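Local structure of iron transport multicopper oxidase FET3 (Saccharomyces cerevisiae, 1ZPU) at residues A[110-114]-A[115-119]; A[463-466]-A[467-470]; A[359-362]-A[363-366]; A[344-348]-A[349-353]. The protein oxidises ferrous to ferric iron at the cell membrane while reducing oxygen to water, feeding high-affinity iron uptake, and also oxidises cuprous ions. All coordinates share one frame; numbering follows the deposited sequence.

Contact 1: A[110-114]-A[115-119]; sequences GQYED and GMKGL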
loop_
_atom_site.group_PDB
_atom_site.type_symbol
_atom_site.label_atom_id
_atom_site.label_comp_id
_atom_site.label_asym_id
_atom_site.label_seq_id
_atom_site.Cartn_x
_atom_site.Cartn_y
_atom_site.Cartn_z
ATOM N N GLY A 110 -4.880 7.763 9.599
ATOM C CA GLY A 110 -4.626 6.352 9.861
ATOM C C GLY A 110 -5.897 5.590 9.601
ATOM O O GLY A 110 -5.965 4.363 9.784
ATOM N N GLN A 111 -6.905 6.345 9.186
ATOM C CA GLN A 111 -8.222 5.849 8.847
ATOM C C GLN A 111 -8.292 4.347 8.465
ATOM O O GLN A 111 -9.025 3.601 9.098
ATOM C CB GLN A 111 -8.781 6.748 7.749
ATOM C CG GLN A 111 -10.263 6.860 7.692
ATOM C CD GLN A 111 -10.704 8.297 7.470
ATOM O OE1 GLN A 111 -11.176 8.663 6.392
ATOM N NE2 GLN A 111 -10.532 9.124 8.494
ATOM N N TYR A 112 -7.544 3.867 7.476
ATOM C CA TYR A 112 -7.768 2.454 7.094
ATOM C C TYR A 112 -7.466 1.396 8.169
ATOM O O TYR A 112 -8.128 0.361 8.204
ATOM C CB TYR A 112 -7.228 2.059 5.711
ATOM C CG TYR A 112 -5.803 1.557 5.607
ATOM C CD1 TYR A 112 -5.462 0.230 5.910
ATOM C CD2 TYR A 112 -4.802 2.394 5.126
ATOM C CE1 TYR A 112 -4.144 -0.223 5.769
ATOM C CE2 TYR A 112 -3.506 1.964 4.982
ATOM C CZ TYR A 112 -3.175 0.665 5.296
ATOM O OH TYR A 112 -1.853 0.307 5.134
ATOM N N GLU A 113 -6.493 1.644 9.045
ATOM C CA GLU A 113 -6.315 0.778 10.219
ATOM C C GLU A 113 -7.574 0.670 11.053
ATOM O O GLU A 113 -7.806 -0.346 11.668
ATOM C CB GLU A 113 -5.165 1.224 11.126
ATOM C CG GLU A 113 -3.827 0.554 10.786
ATOM C CD GLU A 113 -3.636 -0.838 11.389
ATOM O OE1 GLU A 113 -4.532 -1.719 11.346
ATOM O OE2 GLU A 113 -2.536 -1.063 11.907
ATOM N N ASP A 114 -8.387 1.714 11.072
ATOM C CA ASP A 114 -9.602 1.690 11.858
ATOM C C ASP A 114 -10.771 1.057 11.105
ATOM O O ASP A 114 -11.932 1.229 11.495
ATOM C CB ASP A 114 -9.930 3.095 12.382
ATOM C CG ASP A 114 -8.963 3.556 13.497
ATOM O OD1 ASP A 114 -8.268 2.702 14.107
ATOM O OD2 ASP A 114 -8.902 4.779 13.772
ATOM N N GLY A 115 -10.467 0.333 10.024
ATOM C CA GLY A 115 -11.445 -0.566 9.403
ATOM C C GLY A 115 -11.855 -0.284 7.968
ATOM O O GLY A 115 -12.474 -1.147 7.326
ATOM N N MET A 116 -11.518 0.904 7.457
ATOM C CA MET A 116 -11.974 1.334 6.120
ATOM C C MET A 116 -11.092 0.759 5.009
ATOM O O MET A 116 -10.204 1.446 4.471
ATOM C CB MET A 116 -12.060 2.857 6.041
ATOM C CG MET A 116 -12.666 3.398 4.795
ATOM S SD MET A 116 -12.957 5.194 4.978
ATOM C CE MET A 116 -13.207 5.654 3.277
ATOM N N LYS A 117 -11.357 -0.495 4.661
ATOM C CA LYS A 117 -10.524 -1.234 3.722
ATOM C C LYS A 117 -11.254 -2.515 3.307
ATOM O O LYS A 117 -12.058 -3.056 4.062
ATOM C CB LYS A 117 -9.170 -1.567 4.348
ATOM C CG LYS A 117 -9.276 -2.422 5.614
ATOM C CD LYS A 117 -8.050 -2.287 6.517
ATOM C CE LYS A 117 -7.818 -3.536 7.384
ATOM N NZ LYS A 117 -6.897 -3.231 8.529
ATOM N N GLY A 118 -10.965 -2.986 2.097
ATOM C CA GLY A 118 -11.690 -4.078 1.476
ATOM C C GLY A 118 -10.964 -4.537 0.230
ATOM O O GLY A 118 -10.099 -3.830 -0.283
ATOM N N LEU A 119 -11.316 -5.722 -0.257
ATOM C CA LEU A 119 -10.677 -6.292 -1.431
ATOM C C LEU A 119 -11.317 -5.856 -2.745
ATOM O O LEU A 119 -12.513 -5.608 -2.824
ATOM C CB LEU A 119 -10.669 -7.816 -1.332
ATOM C CG LEU A 119 -9.935 -8.466 -0.156
ATOM C CD1 LEU A 119 -9.843 -9.943 -0.377
ATOM C CD2 LEU A 119 -8.546 -7.914 0.027
#
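Gly115 closes a beta turn on Tyr112: its N lies 3.0 Å from Tyr112 O, with an N-H...O angle of 158°, and reaches the oxygen from well above the carbonyl plane. Glu113 and Asp114 form the corners of this turn, and Gly115, with positive phi, turns the chain toward strand 117-123. Met116 follows as the centre of an inverse gamma turn. Its O sits 3.3 Å from Tyr112 CB, while its extended side chain runs alongside Gln111, bringing SD within 4.2 Å of Gln111 CG. Lys117 then crosses Tyr112 at about a right angle. With CG set between the backbone N and the carbonyl carbon (chi1 60°), the outstretched chain lays CD in the plane of the phenol ring, at its edge, 3.7 Å from Tyr112 CD1. Beyond it, NZ forms a long salt bridge with Glu113 OE1 at 4.0 Å and a hydrogen bond with Ser140 OG. With an alanine at Lys117, Glu113 and Ser140 would probably lose a partner and the ring edge its aliphatic neighbour. Tyr112 OH bonds Gly196 O in the second plastocyanin-like domain, while its ring meets His105, a type 3 copper ligand, so the turn joins the two domains beside the copper site. Because Glu113 also lies close to Glu141, the lysine, though distant, probably offsets part of the repulsion between the two carboxylates.

Contact 2: A[463-466]-A[467-470]; sequences CHIE and WHLL. With CU1 (copper (I) ion), chain B; CU1 (copper (I) ion), chain C.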
loop_
_atom_site.group_PDB
_atom_site.type_symbol
_atom_site.label_atom_id
_atom_site.label_comp_id
_atom_site.label_asym_id
_atom_site.label_seq_id
_atom_site.Cartn_x
_atom_site.Cartn_y
_atom_site.Cartn_z
ATOM N N CYS A 463 6.302 4.964 1.726
ATOM C CA CYS A 463 6.211 3.806 2.588
ATOM C C CYS A 463 4.754 3.564 2.977
ATOM O O CYS A 463 4.019 4.486 3.343
ATOM C CB CYS A 463 7.062 4.018 3.826
ATOM S SG CYS A 463 7.093 2.596 4.900
ATOM N N HIS A 464 4.333 2.314 2.892
ATOM C CA HIS A 464 2.955 1.959 3.172
ATOM C C HIS A 464 2.689 1.662 4.653
ATOM O O HIS A 464 1.585 1.271 5.017
ATOM C CB HIS A 464 2.520 0.798 2.297
ATOM C CG HIS A 464 1.087 0.877 1.893
ATOM N ND1 HIS A 464 0.052 0.655 2.776
ATOM C CD2 HIS A 464 0.512 1.182 0.704
ATOM C CE1 HIS A 464 -1.100 0.812 2.144
ATOM N NE2 HIS A 464 -0.849 1.126 0.884
ATOM N N ILE A 465 3.691 1.849 5.504
ATOM C CA ILE A 465 3.475 1.753 6.927
ATOM C C ILE A 465 2.855 3.060 7.345
ATOM O O ILE A 465 3.486 4.109 7.264
ATOM C CB ILE A 465 4.778 1.540 7.707
ATOM C CG1 ILE A 465 5.291 0.101 7.525
ATOM C CG2 ILE A 465 4.564 1.875 9.207
ATOM C CD1 ILE A 465 6.717 -0.116 8.013
ATOM N N GLU A 466 1.612 2.990 7.794
ATOM C CA GLU A 466 0.819 4.171 8.058
ATOM C C GLU A 466 1.504 5.192 8.958
ATOM O O GLU A 466 1.404 6.406 8.731
ATOM C CB GLU A 466 -0.525 3.737 8.619
ATOM C CG GLU A 466 -1.514 3.379 7.510
ATOM C CD GLU A 466 -2.068 4.629 6.804
ATOM O OE1 GLU A 466 -2.852 5.375 7.458
ATOM O OE2 GLU A 466 -1.712 4.857 5.610
ATOM N N TRP A 467 2.213 4.693 9.969
ATOM C CA TRP A 467 2.953 5.552 10.881
ATOM C C TRP A 467 4.044 6.332 10.155
ATOM O O TRP A 467 4.250 7.510 10.429
ATOM C CB TRP A 467 3.540 4.725 12.018
ATOM C CG TRP A 467 2.530 3.793 12.648
ATOM C CD1 TRP A 467 2.570 2.426 12.658
ATOM C CD2 TRP A 467 1.330 4.169 13.357
ATOM N NE1 TRP A 467 1.475 1.931 13.340
ATOM C CE2 TRP A 467 0.698 2.977 13.769
ATOM C CE3 TRP A 467 0.739 5.397 13.681
ATOM C CZ2 TRP A 467 -0.495 2.970 14.486
ATOM C CZ3 TRP A 467 -0.449 5.398 14.389
ATOM C CH2 TRP A 467 -1.058 4.186 14.786
ATOM N N HIS A 468 4.723 5.684 9.214
ATOM C CA HIS A 468 5.812 6.322 8.510
ATOM C C HIS A 468 5.310 7.339 7.476
ATOM O O HIS A 468 5.961 8.372 7.225
ATOM C CB HIS A 468 6.739 5.277 7.891
ATOM C CG HIS A 468 7.366 4.357 8.898
ATOM N ND1 HIS A 468 8.041 3.206 8.539
ATOM C CD2 HIS A 468 7.403 4.404 10.250
ATOM C CE1 HIS A 468 8.473 2.594 9.624
ATOM N NE2 HIS A 468 8.096 3.298 10.674
ATOM N N LEU A 469 4.153 7.047 6.885
ATOM C CA LEU A 469 3.499 7.991 5.997
ATOM C C LEU A 469 3.056 9.231 6.781
ATOM O O LEU A 469 3.158 10.351 6.286
ATOM C CB LEU A 469 2.321 7.330 5.310
ATOM C CG LEU A 469 1.553 8.132 4.260
ATOM C CD1 LEU A 469 2.438 8.558 3.065
ATOM C CD2 LEU A 469 0.335 7.311 3.819
ATOM N N LEU A 470 2.587 9.026 8.012
ATOM C CA LEU A 470 2.275 10.132 8.924
ATOM C C LEU A 470 3.503 10.948 9.262
ATOM O O LEU A 470 3.403 12.170 9.439
ATOM C CB LEU A 470 1.626 9.632 10.214
ATOM C CG LEU A 470 0.113 9.482 10.113
ATOM C CD1 LEU A 470 -0.401 8.483 11.141
ATOM C CD2 LEU A 470 -0.579 10.841 10.261
HETATM CU CU CU1 B . 8.511 2.727 6.566
HETATM CU CU CU1 C . -2.391 0.972 -0.719
#
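Cys463 and His468 hold the type 1 copper between them, as in the cupredoxin fold, where a loop at the end of a strand supplies metal ligands. Cys463 SG binds the ion at 2.2 Å and His468 ND1 at 2.1 Å, with His392 as a further ligand. Next in sequence, His464 turns the other way and coordinates a type 3 copper through NE2, alongside His62 and His105; in multicopper oxidases this Cys-His link is the electron path from type 1 copper to the trinuclear cluster. Among hydrogen bonds, Ile465 N points almost straight at Cys463 SG (3.5 Å, 165°), holding the sulfur from the side of its own loop. Ile465, the N-cap residue of the helix, receives Leu469 N on its O at 3.0 Å, and Leu470 N binds Glu466 O. His468 NE2 bonds Glu164, which with the copper fixes both ring nitrogens. Van der Waals contacts complete the set. Glu466 and Leu469 run side by side, Glu466 OE2 lying 3.7 Å from Leu469 CD2, and Trp467 CD1 packs against Ile465 CG2. That same methyl, CG2 anti to its own N, makes a CH-pi contact 3.7 Å from the centroid of the His468 ring, only 9° off the normal.

Contact 3: A[359-362]-A[363-366]; sequences ANNS and EIYG. With NAG (2-acetamido-2-deoxy-beta-D-glucopyranose), chain D.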
loop_
_atom_site.group_PDB
_atom_site.type_symbol
_atom_site.label_atom_id
_atom_site.label_comp_id
_atom_site.label_asym_id
_atom_site.label_seq_id
_atom_site.Cartn_x
_atom_site.Cartn_y
_atom_site.Cartn_z
ATOM N N ALA A 359 3.472 23.946 -16.462
ATOM C CA ALA A 359 3.374 22.669 -15.781
ATOM C C ALA A 359 4.672 21.855 -15.812
ATOM O O ALA A 359 4.821 20.907 -15.049
ATOM C CB ALA A 359 2.228 21.871 -16.376
ATOM N N ASN A 360 5.595 22.222 -16.693
ATOM C CA ASN A 360 6.873 21.526 -16.818
ATOM C C ASN A 360 7.928 22.059 -15.856
ATOM O O ASN A 360 8.975 21.434 -15.663
ATOM C CB ASN A 360 7.402 21.597 -18.257
ATOM C CG ASN A 360 8.546 20.617 -18.510
ATOM O OD1 ASN A 360 8.612 19.550 -17.886
ATOM N ND2 ASN A 360 9.451 20.979 -19.433
ATOM N N ASN A 361 7.649 23.220 -15.266
ATOM C CA ASN A 361 8.538 23.841 -14.285
ATOM C C ASN A 361 8.276 23.275 -12.885
ATOM O O ASN A 361 7.213 23.495 -12.305
ATOM C CB ASN A 361 8.357 25.364 -14.313
ATOM C CG ASN A 361 9.217 26.084 -13.289
ATOM O OD1 ASN A 361 10.107 25.497 -12.666
ATOM N ND2 ASN A 361 8.952 27.374 -13.114
ATOM N N SER A 362 9.256 22.546 -12.355
ATOM C CA SER A 362 9.119 21.835 -11.077
ATOM C C SER A 362 8.867 22.761 -9.887
ATOM O O SER A 362 8.246 22.356 -8.895
ATOM C CB SER A 362 10.357 20.968 -10.819
ATOM O OG SER A 362 11.507 21.765 -10.562
ATOM N N GLU A 363 9.342 23.999 -10.012
ATOM C CA GLU A 363 9.284 24.999 -8.952
ATOM C C GLU A 363 7.865 25.256 -8.443
ATOM O O GLU A 363 7.669 25.475 -7.244
ATOM C CB GLU A 363 9.905 26.308 -9.443
ATOM C CG GLU A 363 10.209 27.286 -8.339
ATOM C CD GLU A 363 10.739 28.601 -8.858
ATOM O OE1 GLU A 363 10.017 29.297 -9.615
ATOM O OE2 GLU A 363 11.883 28.950 -8.495
ATOM N N ILE A 364 6.889 25.213 -9.351
ATOM C CA ILE A 364 5.511 25.609 -9.037
ATOM C C ILE A 364 4.769 24.612 -8.166
ATOM O O ILE A 364 3.714 24.935 -7.611
ATOM C CB ILE A 364 4.650 25.873 -10.299
ATOM C CG1 ILE A 364 4.441 24.588 -11.100
ATOM C CG2 ILE A 364 5.266 26.979 -11.148
ATOM C CD1 ILE A 364 3.074 24.472 -11.730
ATOM N N TYR A 365 5.308 23.402 -8.052
ATOM C CA TYR A 365 4.658 22.373 -7.259
ATOM C C TYR A 365 5.108 22.390 -5.801
ATOM O O TYR A 365 4.576 21.637 -4.981
ATOM C CB TYR A 365 4.877 20.996 -7.872
ATOM C CG TYR A 365 4.334 20.855 -9.268
ATOM C CD1 TYR A 365 5.161 21.033 -10.368
ATOM C CD2 TYR A 365 2.992 20.536 -9.491
ATOM C CE1 TYR A 365 4.674 20.902 -11.650
ATOM C CE2 TYR A 365 2.499 20.397 -10.773
ATOM C CZ TYR A 365 3.347 20.582 -11.846
ATOM O OH TYR A 365 2.889 20.453 -13.132
ATOM N N GLY A 366 6.079 23.245 -5.484
ATOM C CA GLY A 366 6.538 23.423 -4.112
ATOM C C GLY A 366 7.895 22.818 -3.826
ATOM O O GLY A 366 8.359 21.924 -4.544
HETATM C C1 NAG D . 10.530 20.015 -19.579
HETATM C C2 NAG D . 12.030 20.337 -19.536
HETATM C C3 NAG D . 12.729 20.437 -20.915
HETATM C C4 NAG D . 11.884 20.132 -22.173
HETATM C C5 NAG D . 10.413 19.776 -21.887
HETATM C C6 NAG D . 9.763 18.926 -22.978
HETATM C C7 NAG D . 12.449 21.756 -17.546
HETATM C C8 NAG D . 12.091 23.103 -16.977
HETATM N N2 NAG D . 12.226 21.608 -18.853
HETATM O O3 NAG D . 13.897 19.632 -20.931
HETATM O O4 NAG D . 11.957 21.252 -23.044
HETATM O O5 NAG D . 10.292 19.113 -20.642
HETATM O O6 NAG D . 8.350 19.105 -22.900
HETATM O O7 NAG D . 12.926 20.875 -16.825
#
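Tyr365 reaches back along the chain to Ala359, its OH donating to Ala359 O at 2.8 Å. This bond lies in the carbonyl plane, on a lone pair, and the ring presents its edge to the same oxygen. The bond ties Ala359 to the 3-10 turn six residues on. A second side-chain bond is the reverse case, a side-chain oxygen receiving a backbone N-H: Glu363 N lies 3.1 Å from Asn361 OD1, with an N-H...O angle of 156°, and stands well above the amide plane. Asn361 CG is anti to the backbone N (chi1 178°), which brings the amide forward alongside Glu363. The result is an Asx turn leading into the short 3-10 segment, whose backbone bonds follow: a weak one from Ile364 N to Asn361 O, then Tyr365 N to Ser362 O at 3.2 Å. The turn lies in the third plastocyanin-like domain, between helix 348-352 and strand 371-374. Of the van der Waals contacts, Ile364 CG1 lies against Asn361 O and also rests 3.6 Å above one face of the Tyr365 ring, toward its rim. Ala359 CB touches the phenol oxygen, Tyr365 OH, at 3.6 Å. The covalent contact points elsewhere: Asn360, directed away from the 3-10 turn, is glycosylated, with ND2 bonded to C1 of the N-acetylglucosamine at 1.5 Å, and its side chain also touches Phe482 and Glu375.

Contact 4: A[344-348]-A[349-353]; sequences PKVPT and LMTVL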
loop_
_atom_site.group_PDB
_atom_site.type_symbol
_atom_site.label_atom_id
_atom_site.label_comp_id
_atom_site.label_asym_id
_atom_site.label_seq_id
_atom_site.Cartn_x
_atom_site.Cartn_y
_atom_site.Cartn_z
ATOM N N PRO A 344 0.665 20.434 0.250
ATOM C CA PRO A 344 0.542 21.785 -0.258
ATOM C C PRO A 344 -0.857 22.387 -0.046
ATOM O O PRO A 344 -1.783 21.681 0.369
ATOM C CB PRO A 344 0.836 21.614 -1.746
ATOM C CG PRO A 344 0.453 20.233 -2.057
ATOM C CD PRO A 344 0.493 19.430 -0.812
ATOM N N LYS A 345 -0.992 23.684 -0.326
ATOM C CA LYS A 345 -2.269 24.394 -0.173
ATOM C C LYS A 345 -3.277 24.068 -1.280
ATOM O O LYS A 345 -4.482 24.291 -1.124
ATOM C CB LYS A 345 -2.034 25.906 -0.109
ATOM C CG LYS A 345 -1.812 26.449 1.306
ATOM C CD LYS A 345 -1.253 27.869 1.305
ATOM C CE LYS A 345 -0.387 28.114 2.535
ATOM N NZ LYS A 345 0.787 28.988 2.207
ATOM N N VAL A 346 -2.764 23.560 -2.401
ATOM C CA VAL A 346 -3.578 23.172 -3.552
ATOM C C VAL A 346 -3.075 21.818 -4.059
ATOM O O VAL A 346 -1.870 21.653 -4.268
ATOM C CB VAL A 346 -3.515 24.233 -4.703
ATOM C CG1 VAL A 346 -4.474 23.874 -5.832
ATOM C CG2 VAL A 346 -3.822 25.629 -4.181
ATOM N N PRO A 347 -4.000 20.855 -4.267
ATOM C CA PRO A 347 -3.663 19.501 -4.711
ATOM C C PRO A 347 -2.791 19.534 -5.954
ATOM O O PRO A 347 -3.038 20.350 -6.835
ATOM C CB PRO A 347 -5.022 18.904 -5.075
ATOM C CG PRO A 347 -6.015 19.684 -4.306
ATOM C CD PRO A 347 -5.455 21.035 -4.089
ATOM N N THR A 348 -1.793 18.655 -6.022
ATOM C CA THR A 348 -0.854 18.620 -7.144
ATOM C C THR A 348 -1.571 18.676 -8.492
ATOM O O THR A 348 -1.307 19.575 -9.298
ATOM C CB THR A 348 0.039 17.360 -7.114
ATOM O OG1 THR A 348 0.527 17.139 -5.787
ATOM C CG2 THR A 348 1.222 17.513 -8.069
ATOM N N LEU A 349 -2.486 17.729 -8.713
ATOM C CA LEU A 349 -3.233 17.645 -9.972
ATOM C C LEU A 349 -3.976 18.941 -10.321
ATOM O O LEU A 349 -3.972 19.380 -11.473
ATOM C CB LEU A 349 -4.191 16.451 -9.961
ATOM C CG LEU A 349 -5.043 16.136 -11.195
ATOM C CD1 LEU A 349 -4.205 15.826 -12.419
ATOM C CD2 LEU A 349 -5.944 14.975 -10.886
ATOM N N MET A 350 -4.587 19.559 -9.318
ATOM C CA MET A 350 -5.319 20.796 -9.515
ATOM C C MET A 350 -4.433 21.929 -10.043
ATOM O O MET A 350 -4.907 22.792 -10.804
ATOM C CB MET A 350 -6.035 21.193 -8.224
ATOM C CG MET A 350 -7.427 20.591 -8.068
ATOM S SD MET A 350 -7.489 18.781 -7.977
ATOM C CE MET A 350 -9.145 18.542 -7.321
ATOM N N THR A 351 -3.153 21.926 -9.664
ATOM C CA THR A 351 -2.250 22.965 -10.169
ATOM C C THR A 351 -1.777 22.649 -11.582
ATOM O O THR A 351 -1.715 23.554 -12.415
ATOM C CB THR A 351 -1.071 23.366 -9.212
ATOM O OG1 THR A 351 0.139 22.701 -9.591
ATOM C CG2 THR A 351 -1.396 23.091 -7.753
ATOM N N VAL A 352 -1.484 21.381 -11.876
ATOM C CA VAL A 352 -1.152 20.997 -13.261
ATOM C C VAL A 352 -2.293 21.308 -14.250
ATOM O O VAL A 352 -2.048 21.746 -15.384
ATOM C CB VAL A 352 -0.602 19.527 -13.415
ATOM C CG1 VAL A 352 -0.670 18.753 -12.133
ATOM C CG2 VAL A 352 -1.281 18.780 -14.567
ATOM N N LEU A 353 -3.530 21.122 -13.800
ATOM C CA LEU A 353 -4.687 21.392 -14.643
ATOM C C LEU A 353 -5.037 22.873 -14.783
ATOM O O LEU A 353 -5.987 23.218 -15.493
ATOM C CB LEU A 353 -5.900 20.597 -14.168
ATOM C CG LEU A 353 -5.776 19.094 -14.410
ATOM C CD1 LEU A 353 -6.956 18.353 -13.801
ATOM C CD2 LEU A 353 -5.630 18.762 -15.892
#
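Met350 crosses Pro347 obliquely, its SD 3.8 Å from Pro347 CB. A bend at chi2 (63°) brings SD to the proline; CG, one atom nearer the backbone, also lies near Pro347 CG. Just before the proline, Val346 reaches across with one branch, CG1, which is anti to the backbone N. It meets Met350 CB at 3.9 Å and Thr351 CG2 at 3.7 Å. With an alanine in place of Met350, the sulfur's contact with Pro347 would be lost and a gap would probably open beside the ring. These apolar contacts wrap the first turn of helix 348-352, for which Pro347 is the N-cap residue. Having no side-chain hydroxyl or amide to offer, it serves through its carbonyl: Thr351 N binds Pro347 O at 3.2 Å, nearly along the C=O axis, although the N-H itself is bent to 143°. The next helical bond is straighter, Val352 N to Thr348 O at 3.2 Å and 166°, with the donor in the carbonyl plane. Thr348 O also takes weak bonds from Thr351 N and, at 3.5 Å, from Thr351 OG1. The hydroxyl of Thr348 itself turns outward from the helix and bonds Phe77 O, while backbone bonds from Thr348 and Leu349 to Phe77 and Leu78 tie this helix of the third plastocyanin-like domain to the first.

In the fold
The four contacts form two pairs. Contacts 1 and 2 belong to different plastocyanin-like domains, their centres 14 Å apart, and meet at the copper cluster: Tyr112 CE2 packs 3.5 Å from Glu466 OE2, and the tyrosine also lies against His464. The Tyr112 side chain is about 6 Å from a bound copper at its nearest approach. Contacts 3 and 4 sit farther out, centres 10 Å apart, where Tyr365 packs on the helix of contact 4, Tyr365 CD2 lying 3.8 Å from Thr348 CG2. Contact 3, which carries the glycan, comes no nearer than about 16 Å to contact 2, which holds copper ligands, and contact 4 about 12 Å, nearest atoms in both cases.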